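Long-range contacts in imidazoleglycerol-phosphate dehydratase (Staphylococcus aureus subsp. aureus, PDB 2AE8), which catalyses the manganese-dependent dehydration of imidazoleglycerol phosphate to imidazoleacetol phosphate, the sixth step of histidine biosynthesis: residues B[32-37]-B[98-103]; B[43-48]-B[76-81]; B[130-135]-B[194-199]; B[140-145]-B[167-172]. One frame throughout, in Å; residues are numbered along the deposited sequence.

The chain is a duplicated half-domain: two four-stranded sheets, each with strand order 1-2-4-3, enclose the helices. Contacts 1 and 2 belong to the first sheet, their centres about 8 Å apart, and meet where strand 31-36 pairs with strand 43-48; along the chain, contact 2 is nested inside contact 1. Contacts 3 and 4 follow at the second sheet, their centres about 12 Å apart, linked where Val-169 meets Phe-197, with contact 4 nested inside contact 3. Contacts 1 and 3 lie on opposite sides of the chain's centre, their centres about 21 Å apart. Helix 90-111 packs on helix 159-171 between contacts 1 and 4, joining the two halves, whose helices carry the manganese ligands.

Contact 1: residues B[32-37]-B[98-103]; sequences YQKQRN and GIVIGQ
The amide oxygen OE1 of Gln-103 takes a weak hydrogen bond from Lys-34 NZ at 3.1 Å, and this is the polar link between edge strand 32-36 and helix 98-103. The pair belongs to the first half of the duplicated beta-alpha-beta sandwich, where helix 90-111 packs on one face of a four-stranded sheet; the short segments run nearly antiparallel, at 148°, with axes 9.1 Å apart. Lys-34 reaches the amide by a bent route. Its CB and CG lie against Val-100 CG1, with CG anti to the backbone N (chi1 169°); bends at chi2 (103°) and chi3 then bring CE and NZ to the same oxygen. The two methyls of Val-100 divide the strand between them: CG1 sits 3.8 Å from Lys-34 CG, while CG2 lies 3.6 Å from Arg-36 CD, the arginine stem and the valine sliding past each other in opposite directions. Farther out, Arg-36 crosses Ile-99 at about a right angle, and a long, weak ion pair links its NH2 to Asp-96. Ile-45 of the neighbouring strand also packs on Val-100. Over one face of the Arg-36 guanidinium sits Ile-99 CG2, 3.7 Å from NH1.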
loop_
_atom_site.group_PDB
_atom_site.type_symbol
_atom_site.label_atom_id
_atom_site.label_comp_id
_atom_site.label_asym_id
_atom_site.label_seq_id
_atom_site.Cartn_x
_atom_site.Cartn_y
_atom_site.Cartn_z
ATOM N N TYR B 32 24.380 -56.351 -1.132
ATOM C CA TYR B 32 24.505 -55.711 -2.430
ATOM C C TYR B 32 25.689 -54.794 -2.377
ATOM O O TYR B 32 25.890 -54.062 -1.398
ATOM C CB TYR B 32 23.247 -54.935 -2.765
ATOM C CG TYR B 32 22.032 -55.807 -2.798
ATOM C CD1 TYR B 32 21.256 -55.999 -1.653
ATOM C CD2 TYR B 32 21.659 -56.452 -3.970
ATOM C CE1 TYR B 32 20.131 -56.815 -1.688
ATOM C CE2 TYR B 32 20.540 -57.253 -4.016
ATOM C CZ TYR B 32 19.789 -57.438 -2.885
ATOM O OH TYR B 32 18.682 -58.247 -2.949
ATOM N N GLN B 33 26.480 -54.832 -3.434
ATOM C CA GLN B 33 27.814 -54.301 -3.359
ATOM C C GLN B 33 28.165 -53.705 -4.696
ATOM O O GLN B 33 27.742 -54.216 -5.731
ATOM C CB GLN B 33 28.760 -55.442 -3.020
ATOM C CG GLN B 33 30.100 -55.049 -2.483
ATOM C CD GLN B 33 30.930 -56.278 -2.148
ATOM O OE1 GLN B 33 31.176 -57.133 -3.009
ATOM N NE2 GLN B 33 31.358 -56.379 -0.892
ATOM N N LYS B 34 28.929 -52.617 -4.666
ATOM C CA LYS B 34 29.239 -51.850 -5.857
ATOM C C LYS B 34 30.559 -51.124 -5.658
ATOM O O LYS B 34 30.815 -50.569 -4.589
ATOM C CB LYS B 34 28.113 -50.842 -6.127
ATOM C CG LYS B 34 28.417 -49.802 -7.185
ATOM C CD LYS B 34 27.751 -50.105 -8.510
ATOM C CE LYS B 34 26.299 -49.675 -8.496
ATOM N NZ LYS B 34 25.675 -49.889 -9.819
ATOM N N GLN B 35 31.396 -51.153 -6.694
ATOM C CA GLN B 35 32.611 -50.353 -6.745
ATOM C C GLN B 35 32.522 -49.365 -7.908
ATOM O O GLN B 35 32.295 -49.758 -9.050
ATOM C CB GLN B 35 33.841 -51.246 -6.881
ATOM C CG GLN B 35 35.150 -50.547 -6.546
ATOM C CD GLN B 35 36.319 -51.507 -6.420
ATOM O OE1 GLN B 35 37.319 -51.194 -5.777
ATOM N NE2 GLN B 35 36.197 -52.683 -7.027
ATOM N N ARG B 36 32.690 -48.080 -7.614
ATOM C CA ARG B 36 32.528 -47.048 -8.633
ATOM C C ARG B 36 33.757 -46.157 -8.664
ATOM O O ARG B 36 34.099 -45.529 -7.661
ATOM C CB ARG B 36 31.277 -46.211 -8.359
ATOM C CG ARG B 36 30.543 -45.762 -9.610
ATOM C CD ARG B 36 29.310 -44.960 -9.249
ATOM N NE ARG B 36 29.503 -43.532 -9.481
ATOM C CZ ARG B 36 28.767 -42.801 -10.314
ATOM N NH1 ARG B 36 27.761 -43.353 -10.988
ATOM N NH2 ARG B 36 29.031 -41.513 -10.465
ATOM N N ASN B 37 34.428 -46.121 -9.814
ATOM C CA ASN B 37 35.661 -45.355 -9.960
ATOM C C ASN B 37 35.634 -44.438 -11.181
ATOM O O ASN B 37 35.255 -43.267 -11.077
ATOM C CB ASN B 37 36.875 -46.291 -10.003
ATOM C CG ASN B 37 36.798 -47.399 -8.955
ATOM O OD1 ASN B 37 36.814 -48.585 -9.292
ATOM N ND2 ASN B 37 36.697 -47.018 -7.686
ATOM N N GLY B 98 25.635 -41.001 -2.671
ATOM C CA GLY B 98 24.164 -41.021 -2.784
ATOM C C GLY B 98 23.674 -41.830 -3.972
ATOM O O GLY B 98 22.700 -42.583 -3.869
ATOM N N ILE B 99 24.341 -41.663 -5.107
ATOM C CA ILE B 99 23.988 -42.386 -6.325
ATOM C C ILE B 99 24.124 -43.930 -6.115
ATOM O O ILE B 99 23.212 -44.701 -6.442
ATOM C CB ILE B 99 24.871 -41.925 -7.494
ATOM C CG1 ILE B 99 24.445 -40.534 -7.998
ATOM C CG2 ILE B 99 24.870 -42.969 -8.642
ATOM C CD1 ILE B 99 25.437 -39.914 -9.005
ATOM N N VAL B 100 25.245 -44.347 -5.535
ATOM C CA VAL B 100 25.518 -45.780 -5.309
ATOM C C VAL B 100 24.553 -46.382 -4.311
ATOM O O VAL B 100 24.034 -47.477 -4.540
ATOM C CB VAL B 100 26.975 -46.016 -4.875
ATOM C CG1 VAL B 100 27.204 -47.500 -4.442
ATOM C CG2 VAL B 100 27.922 -45.634 -6.008
ATOM N N ILE B 101 24.301 -45.673 -3.210
ATOM C CA ILE B 101 23.315 -46.121 -2.231
ATOM C C ILE B 101 21.946 -46.261 -2.883
ATOM O O ILE B 101 21.261 -47.245 -2.648
ATOM C CB ILE B 101 23.261 -45.223 -0.972
ATOM C CG1 ILE B 101 24.564 -45.358 -0.173
ATOM C CG2 ILE B 101 22.081 -45.596 -0.091
ATOM C CD1 ILE B 101 24.680 -44.417 1.004
ATOM N N GLY B 102 21.550 -45.293 -3.710
ATOM C CA GLY B 102 20.267 -45.386 -4.412
ATOM C C GLY B 102 20.202 -46.614 -5.318
ATOM O O GLY B 102 19.195 -47.329 -5.332
ATOM N N GLN B 103 21.281 -46.849 -6.066
ATOM C CA GLN B 103 21.368 -47.974 -7.002
ATOM C C GLN B 103 21.325 -49.324 -6.268
ATOM O O GLN B 103 20.639 -50.256 -6.703
ATOM C CB GLN B 103 22.647 -47.874 -7.847
ATOM C CG GLN B 103 22.561 -46.840 -8.976
ATOM C CD GLN B 103 23.897 -46.570 -9.654
ATOM O OE1 GLN B 103 24.964 -46.911 -9.136
ATOM N NE2 GLN B 103 23.842 -45.929 -10.797
#

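Contact 2: residues B[43-48]-B[76-81]; sequences LNISIS and LSLNIE
Strands 43-48 and 77-81 run antiparallel at 176° with axes 4.7 Å apart, and Asn-44 with Glu-81, Ser-46 with Asn-79 and Ser-48 with Ser-77 form the hydrogen-bonded pairs. Each pair exchanges two backbone bonds, the shortest from Ser-77 N to Ser-48 O at 2.7 Å. Between them, Ile-45 faces Ile-80 and Ile-47 faces Leu-78, all four on the apolar side. Ile-45 lies alongside both Ile-80 and Leu-78, its CG1 3.9 Å from Ile-80 CG2, and its CG2 equally close to Leu-78 CD2. Ile-47 stretches CD1 toward Leu-76 CD1, the two chains crossing at a slant. These are the two central strands of the first four-stranded sheet of the sandwich, and helices 61-74 and 90-111 pack on the apolar face, with Phe-70 on Leu-78 and Leu-104 on Ile-47. On the polar face Glu-81 bonds to His-55 and Asn-57, Ser-48 OG to Met-30 O, and Ser-77 OG to Asp-50 OD1 and Ser-52 O. Ser-46 OG, set between the backbone N and carbonyl carbon (chi1 66°), meets Asn-79 CB at 3.5 Å and a water at 2.7 Å. That water accepts from Asn-79 ND2 and donates to Ser-77 O, bridging the two strands.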
loop_
_atom_site.group_PDB
_atom_site.type_symbol
_atom_site.label_atom_id
_atom_site.label_comp_id
_atom_site.label_asym_id
_atom_site.label_seq_id
_atom_site.Cartn_x
_atom_site.Cartn_y
_atom_site.Cartn_z
ATOM N N LEU B 43 35.025 -45.366 -4.837
ATOM C CA LEU B 43 34.124 -45.805 -3.780
ATOM C C LEU B 43 33.934 -47.314 -3.803
ATOM O O LEU B 43 33.807 -47.918 -4.864
ATOM C CB LEU B 43 32.746 -45.160 -3.947
ATOM C CG LEU B 43 32.331 -43.748 -3.530
ATOM C CD1 LEU B 43 33.285 -42.681 -3.984
ATOM C CD2 LEU B 43 30.961 -43.506 -4.145
ATOM N N ASN B 44 33.888 -47.905 -2.616
ATOM C CA ASN B 44 33.501 -49.296 -2.462
ATOM C C ASN B 44 32.415 -49.365 -1.403
ATOM O O ASN B 44 32.648 -49.015 -0.243
ATOM C CB ASN B 44 34.712 -50.142 -2.070
ATOM C CG ASN B 44 34.450 -51.635 -2.180
ATOM O OD1 ASN B 44 33.346 -52.075 -2.516
ATOM N ND2 ASN B 44 35.477 -52.428 -1.880
ATOM N N ILE B 45 31.225 -49.788 -1.810
ATOM C CA ILE B 45 30.071 -49.723 -0.922
ATOM C C ILE B 45 29.261 -51.002 -0.954
ATOM O O ILE B 45 29.018 -51.559 -2.018
ATOM C CB ILE B 45 29.150 -48.512 -1.274
ATOM C CG1 ILE B 45 29.942 -47.208 -1.174
ATOM C CG2 ILE B 45 27.909 -48.481 -0.377
ATOM C CD1 ILE B 45 29.250 -45.974 -1.747
ATOM N N SER B 46 28.846 -51.450 0.226
ATOM C CA SER B 46 27.900 -52.536 0.344
ATOM C C SER B 46 26.799 -52.137 1.295
ATOM O O SER B 46 27.045 -51.442 2.276
ATOM C CB SER B 46 28.574 -53.814 0.872
ATOM O OG SER B 46 29.024 -53.643 2.212
ATOM N N ILE B 47 25.599 -52.626 1.009
ATOM C CA ILE B 47 24.456 -52.463 1.879
ATOM C C ILE B 47 23.815 -53.834 2.144
ATOM O O ILE B 47 23.834 -54.704 1.276
ATOM C CB ILE B 47 23.439 -51.458 1.265
ATOM C CG1 ILE B 47 22.409 -51.003 2.308
ATOM C CG2 ILE B 47 22.771 -52.027 0.003
ATOM C CD1 ILE B 47 21.681 -49.705 1.921
ATOM N N SER B 48 23.252 -54.013 3.335
ATOM C CA SER B 48 22.576 -55.263 3.687
ATOM C C SER B 48 21.453 -55.043 4.690
ATOM O O SER B 48 21.598 -54.235 5.607
ATOM C CB SER B 48 23.585 -56.264 4.258
ATOM O OG SER B 48 22.990 -57.533 4.385
ATOM N N LEU B 76 19.495 -50.984 8.032
ATOM C CA LEU B 76 20.396 -51.469 6.983
ATOM C C LEU B 76 21.853 -51.245 7.344
ATOM O O LEU B 76 22.208 -50.201 7.891
ATOM C CB LEU B 76 20.088 -50.806 5.638
ATOM C CG LEU B 76 18.623 -50.805 5.183
ATOM C CD1 LEU B 76 18.440 -49.873 4.005
ATOM C CD2 LEU B 76 18.155 -52.214 4.840
ATOM N N SER B 77 22.701 -52.218 7.014
ATOM C CA SER B 77 24.125 -52.113 7.287
ATOM C C SER B 77 24.837 -51.519 6.091
ATOM O O SER B 77 24.684 -51.991 4.961
ATOM C CB SER B 77 24.714 -53.490 7.625
ATOM O OG SER B 77 23.859 -54.152 8.549
ATOM N N LEU B 78 25.614 -50.481 6.346
ATOM C CA LEU B 78 26.395 -49.843 5.311
ATOM C C LEU B 78 27.871 -50.030 5.562
ATOM O O LEU B 78 28.353 -49.839 6.680
ATOM C CB LEU B 78 26.111 -48.335 5.271
ATOM C CG LEU B 78 25.210 -47.742 4.207
ATOM C CD1 LEU B 78 25.092 -46.235 4.453
ATOM C CD2 LEU B 78 25.762 -48.010 2.812
ATOM N N ASN B 79 28.591 -50.386 4.513
ATOM C CA ASN B 79 30.032 -50.342 4.560
ATOM C C ASN B 79 30.550 -49.524 3.405
ATOM O O ASN B 79 30.337 -49.859 2.244
ATOM C CB ASN B 79 30.636 -51.746 4.601
ATOM C CG ASN B 79 30.337 -52.446 5.905
ATOM O OD1 ASN B 79 31.091 -52.331 6.860
ATOM N ND2 ASN B 79 29.191 -53.110 5.976
ATOM N N ILE B 80 31.217 -48.430 3.744
ATOM C CA ILE B 80 31.681 -47.501 2.740
ATOM C C ILE B 80 33.168 -47.281 2.877
ATOM O O ILE B 80 33.671 -46.974 3.953
ATOM C CB ILE B 80 30.943 -46.138 2.823
ATOM C CG1 ILE B 80 29.423 -46.345 2.702
ATOM C CG2 ILE B 80 31.474 -45.179 1.755
ATOM C CD1 ILE B 80 28.589 -45.070 2.795
ATOM N N GLU B 81 33.860 -47.442 1.764
ATOM C CA GLU B 81 35.248 -47.061 1.682
ATOM C C GLU B 81 35.428 -46.135 0.503
ATOM O O GLU B 81 35.250 -46.535 -0.647
ATOM C CB GLU B 81 36.145 -48.300 1.578
ATOM C CG GLU B 81 36.477 -48.902 2.931
ATOM C CD GLU B 81 37.463 -48.056 3.716
ATOM O OE1 GLU B 81 38.239 -47.307 3.087
ATOM O OE2 GLU B 81 37.462 -48.135 4.958
HETATM O O HOH W 1 27.022 -53.810 4.032
#

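Contact 3: residues B[130-135]-B[194-199]; sequences ARVVVD and FKAFSR
Val-132 and Ala-196 press together where strand 130-135 packs against helix 194-199, with Val-132 CG2 3.6 Å from Ala-196 CB. This is the tight part. The small alanine is consistent with the close approach of the axes, 7.2 Å at an angle of 27°, and the valine also lies against the helix backbone, its CG1 3.7 Å from Phe-197 CA. That same methyl reaches the edge of the Phe-197 ring, near its plane, 4.0 Å from CD1. With CG anti to the backbone N (chi1 173°), the phenylalanine carries its ring along the helix flank toward Val-134. Contact is looser at both ends. Val-134 CG1 stands 4.1 Å from Phe-197 CD1, its side chain crossing the aromatic one at about a right angle, and at the other end Ala-130 O comes no nearer than 4.4 Å to Ala-196 CB. Neither side of the strand is left to solvent: Arg-131 and Val-133 point away from the helix, Arg-131 pairs with Asp-179 and Asp-135 with Arg-117, and residues of a second subunit pack on all three. Beyond Phe-197, Phe-165 meets its ring edge-to-face. No hydrogen bond crosses the interface; this is apolar helix-on-sheet packing of the second half-domain in the duplicated beta-alpha-beta sandwich, made by helix 186-205, which begins with the manganese ligands His-187, His-188 and Glu-191.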
loop_
_atom_site.group_PDB
_atom_site.type_symbol
_atom_site.label_atom_id
_atom_site.label_comp_id
_atom_site.label_asym_id
_atom_site.label_seq_id
_atom_site.Cartn_x
_atom_site.Cartn_y
_atom_site.Cartn_z
ATOM N N ALA B 130 10.783 -32.536 11.603
ATOM C CA ALA B 130 10.748 -32.938 10.208
ATOM C C ALA B 130 9.770 -34.072 9.963
ATOM O O ALA B 130 9.551 -34.931 10.846
ATOM C CB ALA B 130 12.142 -33.310 9.707
ATOM N N ARG B 131 9.178 -34.066 8.769
ATOM C CA ARG B 131 8.355 -35.177 8.302
ATOM C C ARG B 131 8.931 -35.686 6.997
ATOM O O ARG B 131 9.212 -34.906 6.084
ATOM C CB ARG B 131 6.894 -34.774 8.075
ATOM C CG ARG B 131 6.050 -35.877 7.411
ATOM C CD ARG B 131 4.667 -35.399 7.000
ATOM N NE ARG B 131 4.743 -34.386 5.947
ATOM C CZ ARG B 131 4.182 -33.183 6.030
ATOM N NH1 ARG B 131 3.492 -32.844 7.119
ATOM N NH2 ARG B 131 4.310 -32.325 5.021
ATOM N N VAL B 132 9.084 -37.003 6.897
ATOM C CA VAL B 132 9.473 -37.613 5.624
ATOM C C VAL B 132 8.485 -38.714 5.279
ATOM O O VAL B 132 8.132 -39.531 6.138
ATOM C CB VAL B 132 10.910 -38.124 5.629
ATOM C CG1 VAL B 132 11.232 -38.799 4.298
ATOM C CG2 VAL B 132 11.886 -36.946 5.894
ATOM N N VAL B 133 8.047 -38.704 4.025
ATOM C CA VAL B 133 7.091 -39.663 3.480
ATOM C C VAL B 133 7.805 -40.373 2.344
ATOM O O VAL B 133 8.278 -39.720 1.421
ATOM C CB VAL B 133 5.814 -38.949 2.908
ATOM C CG1 VAL B 133 4.892 -39.954 2.225
ATOM C CG2 VAL B 133 5.059 -38.197 4.024
ATOM N N VAL B 134 7.907 -41.701 2.417
ATOM C CA VAL B 134 8.444 -42.460 1.271
ATOM C C VAL B 134 7.489 -43.505 0.723
ATOM O O VAL B 134 6.740 -44.146 1.468
ATOM C CB VAL B 134 9.933 -43.004 1.426
ATOM C CG1 VAL B 134 10.681 -42.466 2.635
ATOM C CG2 VAL B 134 10.061 -44.544 1.239
ATOM N N ASP B 135 7.482 -43.614 -0.595
ATOM C CA ASP B 135 6.710 -44.623 -1.277
ATOM C C ASP B 135 7.687 -45.364 -2.178
ATOM O O ASP B 135 8.254 -44.771 -3.104
ATOM C CB ASP B 135 5.581 -43.976 -2.094
ATOM C CG ASP B 135 4.786 -44.988 -2.928
ATOM O OD1 ASP B 135 5.083 -46.201 -2.860
ATOM O OD2 ASP B 135 3.864 -44.562 -3.664
ATOM N N PHE B 194 17.547 -36.740 8.233
ATOM C CA PHE B 194 18.182 -38.060 8.098
ATOM C C PHE B 194 17.496 -39.125 8.940
ATOM O O PHE B 194 17.254 -40.226 8.449
ATOM C CB PHE B 194 19.677 -38.010 8.423
ATOM C CG PHE B 194 20.539 -37.723 7.242
ATOM C CD1 PHE B 194 20.986 -38.766 6.424
ATOM C CD2 PHE B 194 20.911 -36.412 6.935
ATOM C CE1 PHE B 194 21.795 -38.514 5.317
ATOM C CE2 PHE B 194 21.734 -36.131 5.814
ATOM C CZ PHE B 194 22.180 -37.194 4.997
ATOM N N LYS B 195 17.159 -38.806 10.185
ATOM C CA LYS B 195 16.446 -39.749 11.040
ATOM C C LYS B 195 15.079 -40.137 10.463
ATOM O O LYS B 195 14.737 -41.318 10.383
ATOM C CB LYS B 195 16.294 -39.228 12.478
ATOM C CG LYS B 195 17.613 -39.187 13.316
ATOM C CD LYS B 195 17.382 -38.746 14.793
ATOM C CE LYS B 195 16.356 -39.645 15.535
ATOM N NZ LYS B 195 16.340 -39.383 17.024
ATOM N N ALA B 196 14.297 -39.142 10.058
ATOM C CA ALA B 196 12.968 -39.386 9.526
ATOM C C ALA B 196 13.003 -40.160 8.212
ATOM O O ALA B 196 12.210 -41.065 8.031
ATOM C CB ALA B 196 12.202 -38.068 9.352
ATOM N N PHE B 197 13.881 -39.790 7.286
ATOM C CA PHE B 197 13.971 -40.520 6.027
ATOM C C PHE B 197 14.324 -41.998 6.263
ATOM O O PHE B 197 13.710 -42.886 5.677
ATOM C CB PHE B 197 15.025 -39.912 5.100
ATOM C CG PHE B 197 15.262 -40.735 3.847
ATOM C CD1 PHE B 197 14.390 -40.647 2.769
ATOM C CD2 PHE B 197 16.344 -41.630 3.771
ATOM C CE1 PHE B 197 14.588 -41.406 1.617
ATOM C CE2 PHE B 197 16.544 -42.404 2.633
ATOM C CZ PHE B 197 15.669 -42.288 1.545
ATOM N N SER B 198 15.333 -42.238 7.105
ATOM C CA SER B 198 15.820 -43.593 7.401
ATOM C C SER B 198 14.700 -44.439 7.983
ATOM O O SER B 198 14.502 -45.574 7.572
ATOM C CB SER B 198 16.939 -43.544 8.427
ATOM O OG SER B 198 17.972 -42.706 7.991
ATOM N N ARG B 199 13.988 -43.885 8.957
ATOM C CA ARG B 199 12.930 -44.607 9.620
ATOM C C ARG B 199 11.788 -44.891 8.668
ATOM O O ARG B 199 11.289 -46.004 8.629
ATOM C CB ARG B 199 12.429 -43.857 10.845
ATOM C CG ARG B 199 13.396 -43.881 12.007
ATOM C CD ARG B 199 12.634 -43.993 13.307
ATOM N NE ARG B 199 13.408 -44.775 14.269
ATOM C CZ ARG B 199 12.890 -45.622 15.152
ATOM N NH1 ARG B 199 11.575 -45.824 15.235
ATOM N NH2 ARG B 199 13.701 -46.261 15.966
#

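Contact 4: residues B[140-145]-B[167-172]; sequences PYLSFN and AVVINA
Pro-140 and Ile-170 meet where strand 141-145, the outermost in this chain's second four-stranded sheet, begins against helix 159-171, which covers that sheet of the sandwich. Helix and strand segments run close to antiparallel, at 150°, with axes 7.6 Å apart. Apolar contacts come first. The two bulky helix residues split the work: Ile-170 takes the proline end and Val-169 the next residues of the strand, Tyr-141 and Leu-142. Both chi1 and chi2 of Ile-170 are near -60°, and the folded chain brings CD1 to the peptide joining Pro-140 to Tyr-141, 3.6 Å from Tyr-141 N; the same methyl is 4.1 Å from Pro-140 CB. Val-169 CG1 lies 4.0 Å from Leu-142 CB.

A second kind of contact sets carbon against carbonyl oxygen. Val-169 CG1 presses on Tyr-141 O at 3.4 Å, and from the other direction Pro-140 CB packs against Ile-170 O. Tyr-141 turns its own side chain away from the helix, to Arg-166 of a fourth subunit and Glu-127 of a second one. Pro-140 and Ile-170 also pack reciprocally on Ile-170 and Pro-140 of that fourth subunit, so the contact lies at an assembly interface.

No hydrogen bond crosses between the two segments. On the strand, Asn-145 ND2 donates to Ser-143 OG and to Ile-178 O. On the helix, Asn-171 folds its side chain back over the preceding turn, with OD1 bonded to Arg-173 of the fourth subunit. Its ND2 reaches Ala-167 O at 2.7 Å, in the carbonyl plane and on a lone pair, while Asn-171 N grips the same oxygen at 3.3 Å.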
loop_
_atom_site.group_PDB
_atom_site.type_symbol
_atom_site.label_atom_id
_atom_site.label_comp_id
_atom_site.label_asym_id
_atom_site.label_seq_id
_atom_site.Cartn_x
_atom_site.Cartn_y
_atom_site.Cartn_z
ATOM N N PRO B 140 10.584 -42.428 -9.789
ATOM C CA PRO B 140 11.613 -41.648 -9.099
ATOM C C PRO B 140 11.203 -40.170 -8.995
ATOM O O PRO B 140 10.975 -39.510 -10.024
ATOM C CB PRO B 140 12.840 -41.805 -9.995
ATOM C CG PRO B 140 12.494 -42.943 -10.960
ATOM C CD PRO B 140 11.014 -42.811 -11.144
ATOM N N TYR B 141 11.065 -39.682 -7.761
ATOM C CA TYR B 141 10.549 -38.320 -7.519
ATOM C C TYR B 141 10.877 -37.868 -6.101
ATOM O O TYR B 141 10.554 -38.565 -5.138
ATOM C CB TYR B 141 9.016 -38.243 -7.705
ATOM C CG TYR B 141 8.528 -36.810 -7.816
ATOM C CD1 TYR B 141 8.307 -36.023 -6.674
ATOM C CD2 TYR B 141 8.332 -36.226 -9.067
ATOM C CE1 TYR B 141 7.905 -34.687 -6.787
ATOM C CE2 TYR B 141 7.917 -34.905 -9.194
ATOM C CZ TYR B 141 7.708 -34.149 -8.053
ATOM O OH TYR B 141 7.305 -32.856 -8.208
ATOM N N LEU B 142 11.473 -36.680 -5.990
ATOM C CA LEU B 142 11.761 -36.048 -4.693
ATOM C C LEU B 142 11.147 -34.657 -4.606
ATOM O O LEU B 142 11.418 -33.801 -5.457
ATOM C CB LEU B 142 13.269 -35.895 -4.490
ATOM C CG LEU B 142 13.725 -35.133 -3.242
ATOM C CD1 LEU B 142 13.324 -35.821 -1.906
ATOM C CD2 LEU B 142 15.211 -34.850 -3.285
ATOM N N SER B 143 10.378 -34.435 -3.544
ATOM C CA SER B 143 9.920 -33.100 -3.178
ATOM C C SER B 143 10.652 -32.694 -1.896
ATOM O O SER B 143 10.375 -33.213 -0.821
ATOM C CB SER B 143 8.404 -33.119 -2.995
ATOM O OG SER B 143 7.927 -31.848 -2.640
ATOM N N PHE B 144 11.639 -31.807 -2.038
ATOM C CA PHE B 144 12.498 -31.417 -0.922
ATOM C C PHE B 144 12.109 -30.014 -0.478
ATOM O O PHE B 144 12.293 -29.053 -1.223
ATOM C CB PHE B 144 13.967 -31.432 -1.378
ATOM C CG PHE B 144 14.952 -31.226 -0.255
ATOM C CD1 PHE B 144 15.457 -32.315 0.449
ATOM C CD2 PHE B 144 15.358 -29.933 0.111
ATOM C CE1 PHE B 144 16.360 -32.131 1.486
ATOM C CE2 PHE B 144 16.262 -29.741 1.143
ATOM C CZ PHE B 144 16.769 -30.847 1.828
ATOM N N ASN B 145 11.563 -29.893 0.721
ATOM C CA ASN B 145 10.974 -28.627 1.165
ATOM C C ASN B 145 11.530 -28.311 2.535
ATOM O O ASN B 145 10.886 -28.596 3.550
ATOM C CB ASN B 145 9.461 -28.791 1.268
ATOM C CG ASN B 145 8.847 -29.318 -0.009
ATOM O OD1 ASN B 145 8.663 -28.573 -0.965
ATOM N ND2 ASN B 145 8.547 -30.622 -0.038
ATOM N N ALA B 167 20.098 -37.792 -5.094
ATOM C CA ALA B 167 20.873 -38.912 -5.655
ATOM C C ALA B 167 20.312 -40.267 -5.179
ATOM O O ALA B 167 20.100 -41.168 -5.984
ATOM C CB ALA B 167 22.364 -38.782 -5.298
ATOM N N VAL B 168 20.033 -40.380 -3.884
ATOM C CA VAL B 168 19.487 -41.614 -3.309
ATOM C C VAL B 168 18.080 -41.937 -3.831
ATOM O O VAL B 168 17.802 -43.036 -4.292
ATOM C CB VAL B 168 19.449 -41.553 -1.769
ATOM C CG1 VAL B 168 18.660 -42.732 -1.190
ATOM C CG2 VAL B 168 20.868 -41.486 -1.183
ATOM N N VAL B 169 17.177 -40.983 -3.713
ATOM C CA VAL B 169 15.765 -41.183 -4.010
ATOM C C VAL B 169 15.544 -41.487 -5.481
ATOM O O VAL B 169 14.761 -42.377 -5.843
ATOM C CB VAL B 169 14.943 -39.907 -3.590
ATOM C CG1 VAL B 169 13.589 -39.832 -4.326
ATOM C CG2 VAL B 169 14.770 -39.885 -2.077
ATOM N N ILE B 170 16.231 -40.756 -6.340
ATOM C CA ILE B 170 16.011 -40.896 -7.774
ATOM C C ILE B 170 16.571 -42.244 -8.263
ATOM O O ILE B 170 15.928 -42.944 -9.049
ATOM C CB ILE B 170 16.609 -39.702 -8.565
ATOM C CG1 ILE B 170 15.883 -38.365 -8.186
ATOM C CG2 ILE B 170 16.577 -39.955 -10.054
ATOM C CD1 ILE B 170 14.363 -38.343 -8.471
ATOM N N ASN B 171 17.754 -42.606 -7.782
ATOM C CA ASN B 171 18.390 -43.851 -8.234
ATOM C C ASN B 171 17.796 -45.104 -7.597
ATOM O O ASN B 171 17.810 -46.175 -8.202
ATOM C CB ASN B 171 19.906 -43.762 -8.078
ATOM C CG ASN B 171 20.496 -42.813 -9.054
ATOM O OD1 ASN B 171 20.595 -43.117 -10.243
ATOM N ND2 ASN B 171 20.817 -41.604 -8.588
ATOM N N ALA B 172 17.250 -44.956 -6.389
ATOM C CA ALA B 172 16.441 -45.994 -5.775
ATOM C C ALA B 172 15.017 -46.111 -6.327
ATOM O O ALA B 172 14.285 -47.059 -5.977
ATOM C CB ALA B 172 16.422 -45.823 -4.252
#